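Adenosine deaminase (PDB 4GXW) binds a zinc ion and probably catalyses the hydrolytic deamination of adenine or adenosine. Local coordinates at residues A[222-225]-A[226-230]; A[249-252]-A[253-257]; A[274-277]-A[278-281]; A[314-317]-A[318-322]; A[328-331]-A[332-335]. All coordinates share one frame; numbering follows the deposited sequence. Where two conformers were deposited one is given.

Contact 1: A[222-225]-A[226-230]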
loop_
_atom_site.group_PDB
_atom_site.type_symbol
_atom_site.label_atom_id
_atom_site.label_comp_id
_atom_site.label_asym_id
_atom_site.label_seq_id
_atom_site.Cartn_x
_atom_site.Cartn_y
_atom_site.Cartn_z
ATOM N N MET A 222 -12.145 -8.042 10.731
ATOM C CA MET A 222 -12.353 -9.447 10.385
ATOM C C MET A 222 -11.481 -10.344 11.262
ATOM O O MET A 222 -10.444 -9.904 11.766
ATOM C CB MET A 222 -12.103 -9.690 8.892
ATOM C CG MET A 222 -13.176 -9.105 7.988
ATOM S SD MET A 222 -14.822 -9.796 8.292
ATOM C CE MET A 222 -15.546 -8.513 9.311
ATOM N N PRO A 223 -11.910 -11.601 11.469
ATOM C CA PRO A 223 -11.240 -12.469 12.444
ATOM C C PRO A 223 -9.751 -12.687 12.166
ATOM O O PRO A 223 -9.340 -12.767 11.000
ATOM C CB PRO A 223 -11.994 -13.799 12.296
ATOM C CG PRO A 223 -13.345 -13.416 11.774
ATOM C CD PRO A 223 -13.095 -12.245 10.873
ATOM N N TRP A 224 -8.953 -12.811 13.232
ATOM C CA TRP A 224 -7.541 -13.168 13.083
ATOM C C TRP A 224 -7.375 -14.489 12.329
ATOM O O TRP A 224 -6.330 -14.731 11.718
ATOM C CB TRP A 224 -6.813 -13.202 14.435
ATOM C CG TRP A 224 -7.345 -14.198 15.426
ATOM C CD1 TRP A 224 -8.167 -13.940 16.489
ATOM C CD2 TRP A 224 -7.070 -15.606 15.472
ATOM N NE1 TRP A 224 -8.432 -15.098 17.174
ATOM C CE2 TRP A 224 -7.771 -16.135 16.573
ATOM C CE3 TRP A 224 -6.306 -16.470 14.681
ATOM C CZ2 TRP A 224 -7.734 -17.492 16.900
ATOM C CZ3 TRP A 224 -6.266 -17.815 15.010
ATOM C CH2 TRP A 224 -6.976 -18.310 16.111
ATOM N N ARG A 225 -8.405 -15.337 12.347
ATOM C CA ARG A 225 -8.395 -16.574 11.558
ATOM C C ARG A 225 -8.050 -16.314 10.098
ATOM O O ARG A 225 -7.383 -17.123 9.457
ATOM C CB ARG A 225 -9.750 -17.286 11.632
ATOM C CG ARG A 225 -9.817 -18.448 12.613
ATOM C CD ARG A 225 -11.264 -18.812 12.979
ATOM N NE ARG A 225 -12.037 -19.397 11.877
ATOM C CZ ARG A 225 -12.821 -18.716 11.042
ATOM N NH1 ARG A 225 -13.484 -19.358 10.087
ATOM N NH2 ARG A 225 -12.944 -17.395 11.152
ATOM N N ASN A 226 -8.504 -15.186 9.565
ATOM C CA ASN A 226 -8.185 -14.867 8.169
ATOM C C ASN A 226 -6.693 -14.663 7.958
ATOM O O ASN A 226 -6.152 -14.990 6.898
ATOM C CB ASN A 226 -8.942 -13.631 7.674
ATOM C CG ASN A 226 -10.406 -13.914 7.394
ATOM O OD1 ASN A 226 -10.889 -15.039 7.576
ATOM N ND2 ASN A 226 -11.127 -12.888 6.937
ATOM N N VAL A 227 -6.022 -14.085 8.952
ATOM C CA VAL A 227 -4.568 -13.941 8.882
ATOM C C VAL A 227 -3.898 -15.313 8.903
ATOM O O VAL A 227 -2.996 -15.594 8.101
ATOM C CB VAL A 227 -4.036 -13.049 10.026
ATOM C CG1 VAL A 227 -2.525 -12.842 9.899
ATOM C CG2 VAL A 227 -4.761 -11.709 10.019
ATOM N N GLU A 228 -4.336 -16.158 9.829
ATOM C CA GLU A 228 -3.831 -17.524 9.901
ATOM C C GLU A 228 -4.026 -18.279 8.580
ATOM O O GLU A 228 -3.118 -18.963 8.099
ATOM C CB GLU A 228 -4.500 -18.290 11.053
ATOM C CG GLU A 228 -3.979 -19.704 11.217
ATOM C CD GLU A 228 -4.751 -20.498 12.245
ATOM O OE1 GLU A 228 -5.967 -20.236 12.427
ATOM O OE2 GLU A 228 -4.138 -21.395 12.870
ATOM N N THR A 229 -5.212 -18.158 7.990
ATOM C CA THR A 229 -5.492 -18.811 6.716
ATOM C C THR A 229 -4.573 -18.284 5.601
ATOM O O THR A 229 -4.019 -19.070 4.824
ATOM C CB THR A 229 -6.966 -18.637 6.333
ATOM O OG1 THR A 229 -7.771 -19.284 7.326
ATOM C CG2 THR A 229 -7.250 -19.272 4.979
ATOM N N ALA A 230 -4.382 -16.968 5.526
ATOM C CA ALA A 230 -3.488 -16.416 4.511
ATOM C C ALA A 230 -2.075 -16.968 4.643
ATOM O O ALA A 230 -1.456 -17.387 3.650
ATOM C CB ALA A 230 -3.469 -14.902 4.581
HETATM O O HOH W 1 -13.431 -15.748 8.241
#
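Asn226 folds back on Pro223 where helix 224-232 begins, in the beta-alpha-beta unit that runs from strand 212-217 to strand 238-239 of the TIM-barrel fold. The backbone is the tight part. Pro223 O takes the N-H of Asn226 at 2.9 Å, but the donor stands 50° above the carbonyl plane, the geometry of a turn rather than of a regular helix. Further on, Glu228 N reaches Trp224 O at 3.1 Å, and Thr229 N meets Arg225 O at 2.8 Å, so helical spacing is established by these residues. Asn226 is buried: its CB packs on Pro223 O, its ND2 lies 3.9 Å from Met222 CB, and the same amide nitrogen is hydrogen-bonded to Glu191 outside the helix.

Trp224 and Glu228 form a flank that Leu251 of helix 249-258 covers, touching both side chains. They run side by side in the same direction, with ring and carboxylate planes 44° apart, and OE1 approaches CZ3 obliquely. The indole gets there because its CG stands between the backbone N and the carbonyl carbon (chi1 61°). The solvent side is looser and belongs to Pro223 and Arg225, both exposed. Arg225 has two deposited conformers, so its long, weak link to water is doubtful. That water is held more firmly on its other side, donating to Asn226 OD1 at 2.7 Å.

Contact 2: A[249-252]-A[253-257]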
loop_
_atom_site.group_PDB
_atom_site.type_symbol
_atom_site.label_atom_id
_atom_site.label_comp_id
_atom_site.label_asym_id
_atom_site.label_seq_id
_atom_site.Cartn_x
_atom_site.Cartn_y
_atom_site.Cartn_z
ATOM N N PRO A 249 -2.019 -13.548 20.801
ATOM C CA PRO A 249 -0.573 -13.437 21.016
ATOM C C PRO A 249 0.195 -14.730 20.712
ATOM O O PRO A 249 1.377 -14.644 20.381
ATOM C CB PRO A 249 -0.451 -13.030 22.492
ATOM C CG PRO A 249 -1.810 -13.240 23.095
ATOM C CD PRO A 249 -2.801 -13.132 21.977
ATOM N N GLU A 250 -0.447 -15.893 20.792
ATOM C CA GLU A 250 0.225 -17.140 20.422
ATOM C C GLU A 250 0.615 -17.157 18.943
ATOM O O GLU A 250 1.736 -17.526 18.583
ATOM C CB GLU A 250 -0.653 -18.352 20.725
ATOM C CG GLU A 250 -1.346 -18.303 22.063
ATOM C CD GLU A 250 -2.785 -17.861 21.940
ATOM O OE1 GLU A 250 -3.103 -16.726 22.362
ATOM O OE2 GLU A 250 -3.600 -18.648 21.411
ATOM N N LEU A 251 -0.318 -16.774 18.080
ATOM C CA LEU A 251 -0.028 -16.712 16.654
ATOM C C LEU A 251 0.997 -15.617 16.359
ATOM O O LEU A 251 1.848 -15.772 15.477
ATOM C CB LEU A 251 -1.314 -16.488 15.854
ATOM C CG LEU A 251 -1.282 -16.925 14.388
ATOM C CD1 LEU A 251 -0.834 -18.377 14.273
ATOM C CD2 LEU A 251 -2.643 -16.755 13.745
ATOM N N CYS A 252 0.920 -14.516 17.103
ATOM C CA CYS A 252 1.894 -13.443 16.969
ATOM C C CYS A 252 3.302 -13.978 17.209
ATOM O O CYS A 252 4.210 -13.673 16.448
ATOM C CB CYS A 252 1.602 -12.300 17.944
ATOM S SG CYS A 252 0.195 -11.286 17.488
ATOM N N ALA A 253 3.467 -14.793 18.251
ATOM C CA ALA A 253 4.773 -15.376 18.558
ATOM C C ALA A 253 5.299 -16.218 17.394
ATOM O O ALA A 253 6.474 -16.129 17.031
ATOM C CB ALA A 253 4.695 -16.204 19.834
ATOM N N ARG A 254 4.421 -17.021 16.799
ATOM C CA ARG A 254 4.825 -17.886 15.693
ATOM C C ARG A 254 5.239 -17.089 14.472
ATOM O O ARG A 254 6.253 -17.383 13.840
ATOM C CB ARG A 254 3.711 -18.867 15.332
ATOM C CG ARG A 254 3.470 -19.894 16.413
ATOM C CD ARG A 254 2.469 -20.957 16.006
ATOM N NE ARG A 254 2.210 -21.847 17.133
ATOM C CZ ARG A 254 3.010 -22.843 17.499
ATOM N NH1 ARG A 254 4.126 -23.088 16.822
ATOM N NH2 ARG A 254 2.698 -23.597 18.547
ATOM N N TYR A 255 4.468 -16.062 14.148
ATOM C CA TYR A 255 4.755 -15.295 12.945
ATOM C C TYR A 255 5.901 -14.306 13.166
ATOM O O TYR A 255 6.610 -13.972 12.221
ATOM C CB TYR A 255 3.497 -14.608 12.402
ATOM C CG TYR A 255 2.408 -15.569 11.935
ATOM C CD1 TYR A 255 2.623 -16.949 11.847
ATOM C CD2 TYR A 255 1.160 -15.090 11.575
ATOM C CE1 TYR A 255 1.609 -17.815 11.424
ATOM C CE2 TYR A 255 0.153 -15.945 11.154
ATOM C CZ TYR A 255 0.381 -17.297 11.075
ATOM O OH TYR A 255 -0.640 -18.129 10.658
ATOM N N ALA A 256 6.084 -13.857 14.408
ATOM C CA ALA A 256 7.291 -13.111 14.773
ATOM C C ALA A 256 8.541 -13.958 14.519
ATOM O O ALA A 256 9.501 -13.494 13.909
ATOM C CB ALA A 256 7.232 -12.672 16.228
ATOM N N GLU A 257 8.522 -15.206 14.977
ATOM C CA GLU A 257 9.658 -16.100 14.770
ATOM C C GLU A 257 9.942 -16.346 13.284
ATOM O O GLU A 257 11.098 -16.463 12.874
ATOM C CB GLU A 257 9.421 -17.425 15.498
ATOM C CG GLU A 257 10.550 -18.416 15.340
ATOM C CD GLU A 257 10.337 -19.654 16.174
ATOM O OE1 GLU A 257 9.232 -20.237 16.113
ATOM O OE2 GLU A 257 11.268 -20.045 16.903
#
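Leu251 carries its CG opposite the backbone N (chi1 -157°), while Tyr255, four residues later, keeps its CG beside its own N (chi1 -64°), and the pair of torsions tilts the leucine branch over the phenol ring. The evidence is a CH-pi contact: Leu251 CG lies 4.0 Å from the centroid of the Tyr255 ring. It approaches over the face, 25° off the ring normal, and sits toward the rim. Both methyls follow it to the phenol end, Leu251 CD1 coming within 3.6 Å of Tyr255 CZ and Leu251 CD2 within 3.9 Å of Tyr255 CE2. The same ring has Leu251 O over a face near its root, where CG of Tyr255 is 3.6 Å from that oxygen, so one residue supplies both main-chain and side-chain cover.

Beneath the ring the helix is regular. Tyr255 N bonds to Leu251 O at 3.0 Å, and Ala256 N to Cys252 O at 2.8 Å. The preceding bond, Arg254 N to Glu250 O, is longer at 3.3 Å. Tyr255 OH is hydrogen-bonded to Asp232, which limits how far the ring can swing. Glu250, Ala253 and Arg254 lie on the exposed flank, whereas Cys252 points into buried contacts with Ile245, Leu292 and Leu294. The arrangement is an i, i+4 aliphatic-aromatic pair on helix 249-258, one of the outer helices of a TIM-barrel hydrolase.

Contact 3: A[274-277]-A[278-281]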
loop_
_atom_site.group_PDB
_atom_site.type_symbol
_atom_site.label_atom_id
_atom_site.label_comp_id
_atom_site.label_asym_id
_atom_site.label_seq_id
_atom_site.Cartn_x
_atom_site.Cartn_y
_atom_site.Cartn_z
ATOM N N THR A 274 -14.335 3.955 12.911
ATOM C CA THR A 274 -14.961 3.212 14.005
ATOM C C THR A 274 -14.464 3.557 15.409
ATOM O O THR A 274 -15.182 3.347 16.387
ATOM C CB THR A 274 -14.871 1.670 13.794
ATOM O OG1 THR A 274 -13.495 1.273 13.680
ATOM C CG2 THR A 274 -15.628 1.255 12.551
ATOM N N LEU A 275 -13.244 4.073 15.513
ATOM C CA LEU A 275 -12.700 4.493 16.805
ATOM C C LEU A 275 -13.015 5.971 17.066
ATOM O O LEU A 275 -12.933 6.787 16.150
ATOM C CB LEU A 275 -11.186 4.272 16.838
ATOM C CG LEU A 275 -10.701 2.827 16.702
ATOM C CD1 LEU A 275 -9.183 2.753 16.677
ATOM C CD2 LEU A 275 -11.252 1.997 17.844
ATOM N N PRO A 276 -13.389 6.318 18.310
ATOM C CA PRO A 276 -13.612 7.732 18.635
ATOM C C PRO A 276 -12.331 8.515 18.400
ATOM O O PRO A 276 -11.250 7.979 18.630
ATOM C CB PRO A 276 -13.928 7.707 20.136
ATOM C CG PRO A 276 -14.402 6.323 20.407
ATOM C CD PRO A 276 -13.610 5.445 19.473
ATOM N N PRO A 277 -12.438 9.768 17.939
ATOM C CA PRO A 277 -11.205 10.503 17.638
ATOM C C PRO A 277 -10.216 10.623 18.810
ATOM O O PRO A 277 -9.009 10.643 18.560
ATOM C CB PRO A 277 -11.706 11.886 17.177
ATOM C CG PRO A 277 -13.175 11.910 17.450
ATOM C CD PRO A 277 -13.635 10.486 17.478
ATOM N N ASP A 278 -10.703 10.659 20.048
ATOM C CA ASP A 278 -9.819 10.751 21.211
ATOM C C ASP A 278 -9.140 9.420 21.565
ATOM O O ASP A 278 -8.287 9.365 22.452
ATOM C CB ASP A 278 -10.572 11.319 22.424
ATOM C CG ASP A 278 -11.361 10.263 23.180
ATOM O OD1 ASP A 278 -11.999 9.405 22.538
ATOM O OD2 ASP A 278 -11.358 10.307 24.430
ATOM N N GLN A 279 -9.510 8.351 20.865
ATOM C CA GLN A 279 -8.946 7.035 21.157
ATOM C C GLN A 279 -8.298 6.368 19.944
ATOM O O GLN A 279 -7.683 5.312 20.069
ATOM C CB GLN A 279 -10.016 6.106 21.748
ATOM C CG GLN A 279 -10.126 6.158 23.267
ATOM C CD GLN A 279 -10.954 5.016 23.821
ATOM O OE1 GLN A 279 -12.177 5.000 23.680
ATOM N NE2 GLN A 279 -10.289 4.045 24.440
ATOM N N TRP A 280 -8.439 6.983 18.774
ATOM C CA TRP A 280 -7.947 6.380 17.533
ATOM C C TRP A 280 -6.459 6.014 17.577
ATOM O O TRP A 280 -6.090 4.859 17.336
ATOM C CB TRP A 280 -8.255 7.289 16.336
ATOM C CG TRP A 280 -7.542 6.895 15.085
ATOM C CD1 TRP A 280 -7.872 5.879 14.233
ATOM C CD2 TRP A 280 -6.374 7.515 14.533
ATOM N NE1 TRP A 280 -6.976 5.827 13.191
ATOM C CE2 TRP A 280 -6.046 6.821 13.354
ATOM C CE3 TRP A 280 -5.576 8.592 14.928
ATOM C CZ2 TRP A 280 -4.954 7.173 12.558
ATOM C CZ3 TRP A 280 -4.488 8.936 14.143
ATOM C CH2 TRP A 280 -4.183 8.226 12.972
ATOM N N ALA A 281 -5.606 6.979 17.896
ATOM C CA ALA A 281 -4.170 6.715 17.938
ATOM C C ALA A 281 -3.825 5.706 19.029
ATOM O O ALA A 281 -2.943 4.860 18.855
ATOM C CB ALA A 281 -3.397 8.000 18.146
HETATM O O HOH W 2 -6.454 9.782 18.506
#
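Leu275 and Trp280 come together because the chain between them doubles back. After helix 269-274 the backbone leaves helical values at Leu275, and both it and Pro276 are extended. Pro277 and Asp278 then take the two central places of a type I beta turn, closed by Gln279 N on Pro276 O at 2.9 Å. The donor lies 49° above the carbonyl plane, so the bond closes the bend without following a lone pair. As a result the CA atoms of Leu275 and Trp280 are 5.2 Å apart. Gln279 occupies the N-cap position of helix 280-283. Water 2 bridges the turn and the start of the helix, donating to Pro277 O at 2.7 Å and accepting from Ala281 N at 3.0 Å, in the place of a direct bond between residues four apart; it also lies in the plane of the Trp280 ring, at the edge.

Among the side chains, Leu275 does the inner packing. Its CD1 rests 3.8 Å from Trp280 O and meets the indole CD1 obliquely at 4.2 Å. Toward the surface, Asp278 has its CG between the backbone N and carbonyl carbon (chi1 83°), which carries OD1 back to Pro276 CB at 3.5 Å. Pro276 and Gln279 lie alongside each other, pointing the same way.

Around the turn, the N-terminal stretch touches it through Val9, Pro10 and Arg13. Inward, the Trp280 ring meets Phe321, just beyond helix 310-319, edge-to-face, and Ala281 O is bonded to Arg287 in the loop before strand 295-298.

Contact 4: A[314-317]-A[318-322]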
loop_
_atom_site.group_PDB
_atom_site.type_symbol
_atom_site.label_atom_id
_atom_site.label_comp_id
_atom_site.label_asym_id
_atom_site.label_seq_id
_atom_site.Cartn_x
_atom_site.Cartn_y
_atom_site.Cartn_z
ATOM N N TRP A 314 5.100 7.957 7.056
ATOM C CA TRP A 314 6.195 7.772 7.995
ATOM C C TRP A 314 6.091 8.738 9.190
ATOM O O TRP A 314 6.262 8.337 10.344
ATOM C CB TRP A 314 7.547 7.872 7.254
ATOM C CG TRP A 314 7.800 6.620 6.494
ATOM C CD1 TRP A 314 7.291 6.283 5.275
ATOM C CD2 TRP A 314 8.553 5.484 6.944
ATOM N NE1 TRP A 314 7.704 5.016 4.923
ATOM C CE2 TRP A 314 8.474 4.505 5.932
ATOM C CE3 TRP A 314 9.296 5.207 8.095
ATOM C CZ2 TRP A 314 9.110 3.264 6.043
ATOM C CZ3 TRP A 314 9.923 3.981 8.203
ATOM C CH2 TRP A 314 9.826 3.025 7.183
ATOM N N GLU A 315 5.773 9.999 8.910
ATOM C CA GLU A 315 5.582 10.995 9.964
ATOM C C GLU A 315 4.547 10.540 11.004
ATOM O O GLU A 315 4.791 10.637 12.209
ATOM C CB GLU A 315 5.154 12.330 9.353
ATOM C CG GLU A 315 4.745 13.368 10.390
ATOM C CD GLU A 315 4.297 14.677 9.773
ATOM O OE1 GLU A 315 4.766 15.002 8.660
ATOM O OE2 GLU A 315 3.470 15.388 10.398
ATOM N N LEU A 316 3.408 10.022 10.537
ATOM C CA LEU A 316 2.342 9.598 11.445
ATOM C C LEU A 316 2.788 8.531 12.441
ATOM O O LEU A 316 2.347 8.524 13.591
ATOM C CB LEU A 316 1.125 9.097 10.660
ATOM C CG LEU A 316 0.308 10.165 9.933
ATOM C CD1 LEU A 316 -0.799 9.515 9.111
ATOM C CD2 LEU A 316 -0.268 11.181 10.914
ATOM N N MET A 317 3.653 7.622 12.004
ATOM C CA MET A 317 4.163 6.593 12.909
ATOM C C MET A 317 4.869 7.214 14.119
ATOM O O MET A 317 4.736 6.737 15.250
ATOM C CB MET A 317 5.118 5.657 12.168
ATOM C CG MET A 317 4.515 5.008 10.943
ATOM S SD MET A 317 3.108 3.925 11.282
ATOM C CE MET A 317 3.936 2.456 11.860
ATOM N N PHE A 318 5.602 8.292 13.861
ATOM C CA PHE A 318 6.334 9.041 14.875
ATOM C C PHE A 318 5.431 10.011 15.648
ATOM O O PHE A 318 5.509 10.096 16.874
ATOM C CB PHE A 318 7.483 9.791 14.187
ATOM C CG PHE A 318 8.339 10.615 15.114
ATOM C CD1 PHE A 318 9.458 10.063 15.721
ATOM C CD2 PHE A 318 8.048 11.953 15.348
ATOM C CE1 PHE A 318 10.256 10.826 16.562
ATOM C CE2 PHE A 318 8.843 12.718 16.185
ATOM C CZ PHE A 318 9.945 12.151 16.795
ATOM N N SER A 319 4.573 10.748 14.947
ATOM C CA SER A 319 3.822 11.820 15.599
ATOM C C SER A 319 2.636 11.314 16.413
ATOM O O SER A 319 2.272 11.920 17.410
ATOM C CB SER A 319 3.324 12.836 14.563
ATOM O OG SER A 319 2.440 12.217 13.643
ATOM N N HIS A 320 2.019 10.227 15.965
ATOM C CA HIS A 320 0.775 9.752 16.581
ATOM C C HIS A 320 0.878 8.390 17.256
ATOM O O HIS A 320 0.174 8.135 18.237
ATOM C CB HIS A 320 -0.358 9.694 15.552
ATOM C CG HIS A 320 -0.886 11.032 15.139
ATOM N ND1 HIS A 320 -0.143 11.946 14.421
ATOM C CD2 HIS A 320 -2.096 11.606 15.337
ATOM C CE1 HIS A 320 -0.872 13.025 14.194
ATOM N NE2 HIS A 320 -2.063 12.844 14.739
ATOM N N PHE A 321 1.745 7.521 16.752
ATOM C CA PHE A 321 1.728 6.134 17.197
ATOM C C PHE A 321 2.866 5.735 18.142
ATOM O O PHE A 321 3.023 4.553 18.470
ATOM C CB PHE A 321 1.572 5.194 16.000
ATOM C CG PHE A 321 0.234 5.327 15.336
ATOM C CD1 PHE A 321 -0.886 4.766 15.925
ATOM C CD2 PHE A 321 0.077 6.061 14.171
ATOM C CE1 PHE A 321 -2.135 4.901 15.347
ATOM C CE2 PHE A 321 -1.168 6.203 13.584
ATOM C CZ PHE A 321 -2.278 5.612 14.170
ATOM N N GLY A 322 3.625 6.725 18.596
ATOM C CA GLY A 322 4.617 6.513 19.632
ATOM C C GLY A 322 5.884 5.800 19.210
ATOM O O GLY A 322 6.649 5.353 20.061
HETATM O O HOH W 3 1.666 14.515 12.132
#
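The last turn of helix 310-319 and the residues that leave it are joined here, with Leu316 touching both His320 and Phe321. Leu316 O receives His320 N at 2.9 Å and, more weakly, Phe321 N at 3.4 Å; Met317 O also takes a weak bond from Phe321 N. The chain leaves the helix at His320, and Gly322, with positive phi (75°), follows. One residue before the His320 bond comes a strong and regular one, Ser319 N to Glu315 O at 2.7 Å.

Ser319 OG joins the polar side. Its torsion (chi1 62°) sets it between backbone N and carbonyl carbon, and it meets His320 ND1 at 2.7 Å, in the plane of the imidazole and at its edge. Water 3 extends this group, touching the serine hydroxyl and donating to Glu315 OE2 at 2.7 Å. Leu316 CD2 approaches the imidazole obliquely, 3.6 Å from ND1. The far nitrogen, NE2, is hydrogen-bonded to Pro10 O, which fixes the ring from both ends.

Phe318 packs against His22 and Ile325, Phe321 meets His284, and Met317 reaches strand 295-298, so the helix end sits between the N-terminal stretch, helix 325-338 and the barrel.

Contact 5: A[328-331]-A[332-335]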
loop_
_atom_site.group_PDB
_atom_site.type_symbol
_atom_site.label_atom_id
_atom_site.label_comp_id
_atom_site.label_asym_id
_atom_site.label_seq_id
_atom_site.Cartn_x
_atom_site.Cartn_y
_atom_site.Cartn_z
ATOM N N LEU A 328 11.641 3.488 13.597
ATOM C CA LEU A 328 11.536 3.788 12.167
ATOM C C LEU A 328 12.681 3.155 11.364
ATOM O O LEU A 328 12.460 2.677 10.254
ATOM C CB LEU A 328 11.443 5.300 11.912
ATOM C CG LEU A 328 10.023 5.885 11.816
ATOM C CD1 LEU A 328 9.163 5.508 13.019
ATOM C CD2 LEU A 328 10.073 7.403 11.635
ATOM N N LYS A 329 13.888 3.121 11.923
ATOM C CA LYS A 329 14.978 2.432 11.243
ATOM C C LYS A 329 14.640 0.952 11.033
ATOM O O LYS A 329 14.875 0.393 9.956
ATOM C CB LYS A 329 16.293 2.574 12.019
ATOM C CG LYS A 329 17.510 2.071 11.249
ATOM C CD LYS A 329 18.795 2.233 12.030
ATOM C CE LYS A 329 19.987 1.700 11.238
ATOM N NZ LYS A 329 21.260 1.903 11.986
ATOM N N GLN A 330 14.079 0.320 12.062
ATOM C CA GLN A 330 13.647 -1.065 11.940
ATOM C C GLN A 330 12.549 -1.226 10.890
ATOM O O GLN A 330 12.570 -2.183 10.123
ATOM C CB GLN A 330 13.212 -1.633 13.292
ATOM C CG GLN A 330 14.365 -1.797 14.269
ATOM C CD GLN A 330 15.546 -2.526 13.651
ATOM O OE1 GLN A 330 15.398 -3.622 13.111
ATOM N NE2 GLN A 330 16.728 -1.907 13.715
ATOM N N PHE A 331 11.599 -0.294 10.844
ATOM C CA PHE A 331 10.555 -0.367 9.825
ATOM C C PHE A 331 11.147 -0.290 8.412
ATOM O O PHE A 331 10.672 -0.968 7.504
ATOM C CB PHE A 331 9.520 0.754 9.978
ATOM C CG PHE A 331 8.764 0.746 11.279
ATOM C CD1 PHE A 331 8.668 -0.390 12.076
ATOM C CD2 PHE A 331 8.150 1.909 11.707
ATOM C CE1 PHE A 331 7.956 -0.363 13.265
ATOM C CE2 PHE A 331 7.446 1.946 12.896
ATOM C CZ PHE A 331 7.356 0.813 13.684
ATOM N N MET A 332 12.158 0.555 8.231
ATOM C CA MET A 332 12.875 0.637 6.961
ATOM C C MET A 332 13.495 -0.712 6.595
ATOM O O MET A 332 13.349 -1.196 5.465
ATOM C CB MET A 332 13.970 1.712 7.024
ATOM C CG MET A 332 14.753 1.819 5.722
ATOM S SD MET A 332 16.144 2.960 5.813
ATOM C CE MET A 332 17.278 2.025 6.826
ATOM N N LEU A 333 14.163 -1.331 7.559
ATOM C CA LEU A 333 14.750 -2.644 7.333
ATOM C C LEU A 333 13.685 -3.706 7.048
ATOM O O LEU A 333 13.895 -4.591 6.213
ATOM C CB LEU A 333 15.643 -3.041 8.512
ATOM C CG LEU A 333 16.865 -2.134 8.717
ATOM C CD1 LEU A 333 17.554 -2.469 10.023
ATOM C CD2 LEU A 333 17.832 -2.271 7.545
ATOM N N ASN A 334 12.536 -3.604 7.718
ATOM C CA ASN A 334 11.419 -4.511 7.453
ATOM C C ASN A 334 10.924 -4.412 6.015
ATOM O O ASN A 334 10.576 -5.418 5.392
ATOM C CB ASN A 334 10.255 -4.251 8.414
ATOM C CG ASN A 334 10.617 -4.505 9.867
ATOM O OD1 ASN A 334 11.613 -5.180 10.179
ATOM N ND2 ASN A 334 9.790 -3.980 10.769
ATOM N N GLY A 335 10.850 -3.193 5.497
ATOM C CA GLY A 335 10.479 -2.988 4.105
ATOM C C GLY A 335 11.439 -3.656 3.131
ATOM O O GLY A 335 11.014 -4.221 2.115
HETATM O O HOH W 4 13.016 -5.379 12.817
#
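Phe331 and Asn334 cross near the buried side of helix 325-338, ring and amide planes 47° apart. The amide nitrogen lies in the plane of the phenyl, at its edge, with Asn334 ND2 4.0 Å from Phe331 CD1. Asn334 keeps its CG beside the backbone N (chi1 -63°), which draws the amide back over the preceding turn: its CG is only 3.0 Å from Gln330 O. The ND2 group is not bonded to that carbonyl; its hydrogen-bond partner is Ile296 O on strand 295-298.

Gln330 and Leu333 meet differently, on the outer side. Gln330 bends at chi2 (-50°), and Leu333 CD1 then lies against the amide, nearest to NE2 at 3.8 Å. The other arm of that amide is used through water 4, which donates to Gln330 OE1 at 3.0 Å and to Asn334 OD1 at the same distance, linking exposed Gln330 to buried Asn334. Lys329 and Met332 form a third, looser pair, in which Lys329 CG, on a straight aliphatic chain, lies 4.4 Å from Met332 CE. The lysine ends in a salt bridge to Asp358.

Regular bonds carry these groups, among them Asn334 N to Gln330 O at 2.8 Å and Gly335 N to Phe331 O at 3.0 Å. Helix 325-338 has several neighbours: Lys329 and Met332 face Ala354, Phe357 and Trp353 of helix 343-371, Leu328 and Phe331 pack on Trp314 and Met317 of helix 310-319, and Phe331 also lies on Ile296 and Pro298 of strand 295-298 and edge-to-face against Phe323.

How the contacts relate
All five contacts are local and follow one another in series along the chain, so none nests or crosses. Contact 1 closes the first turn of helix 224-232, contact 2 a turn of helix 249-258. These two helices touch, with Glu228 CA 3.3 Å from Tyr255 OH. Contact 3 closes the beta turn before helix 280-283, and contact 4 the end of helix 310-319; the two meet where Ala281 CB comes 3.6 Å from His320 O. Contact 5 lies on the next helix, where Trp314 of contact 4 packs over the backbone of Leu328. Contacts 1 and 2 thus join the helices that follow strands 212-217 and 238-239, and contacts 3 to 5 join helices 280-283, 310-319 and 325-338.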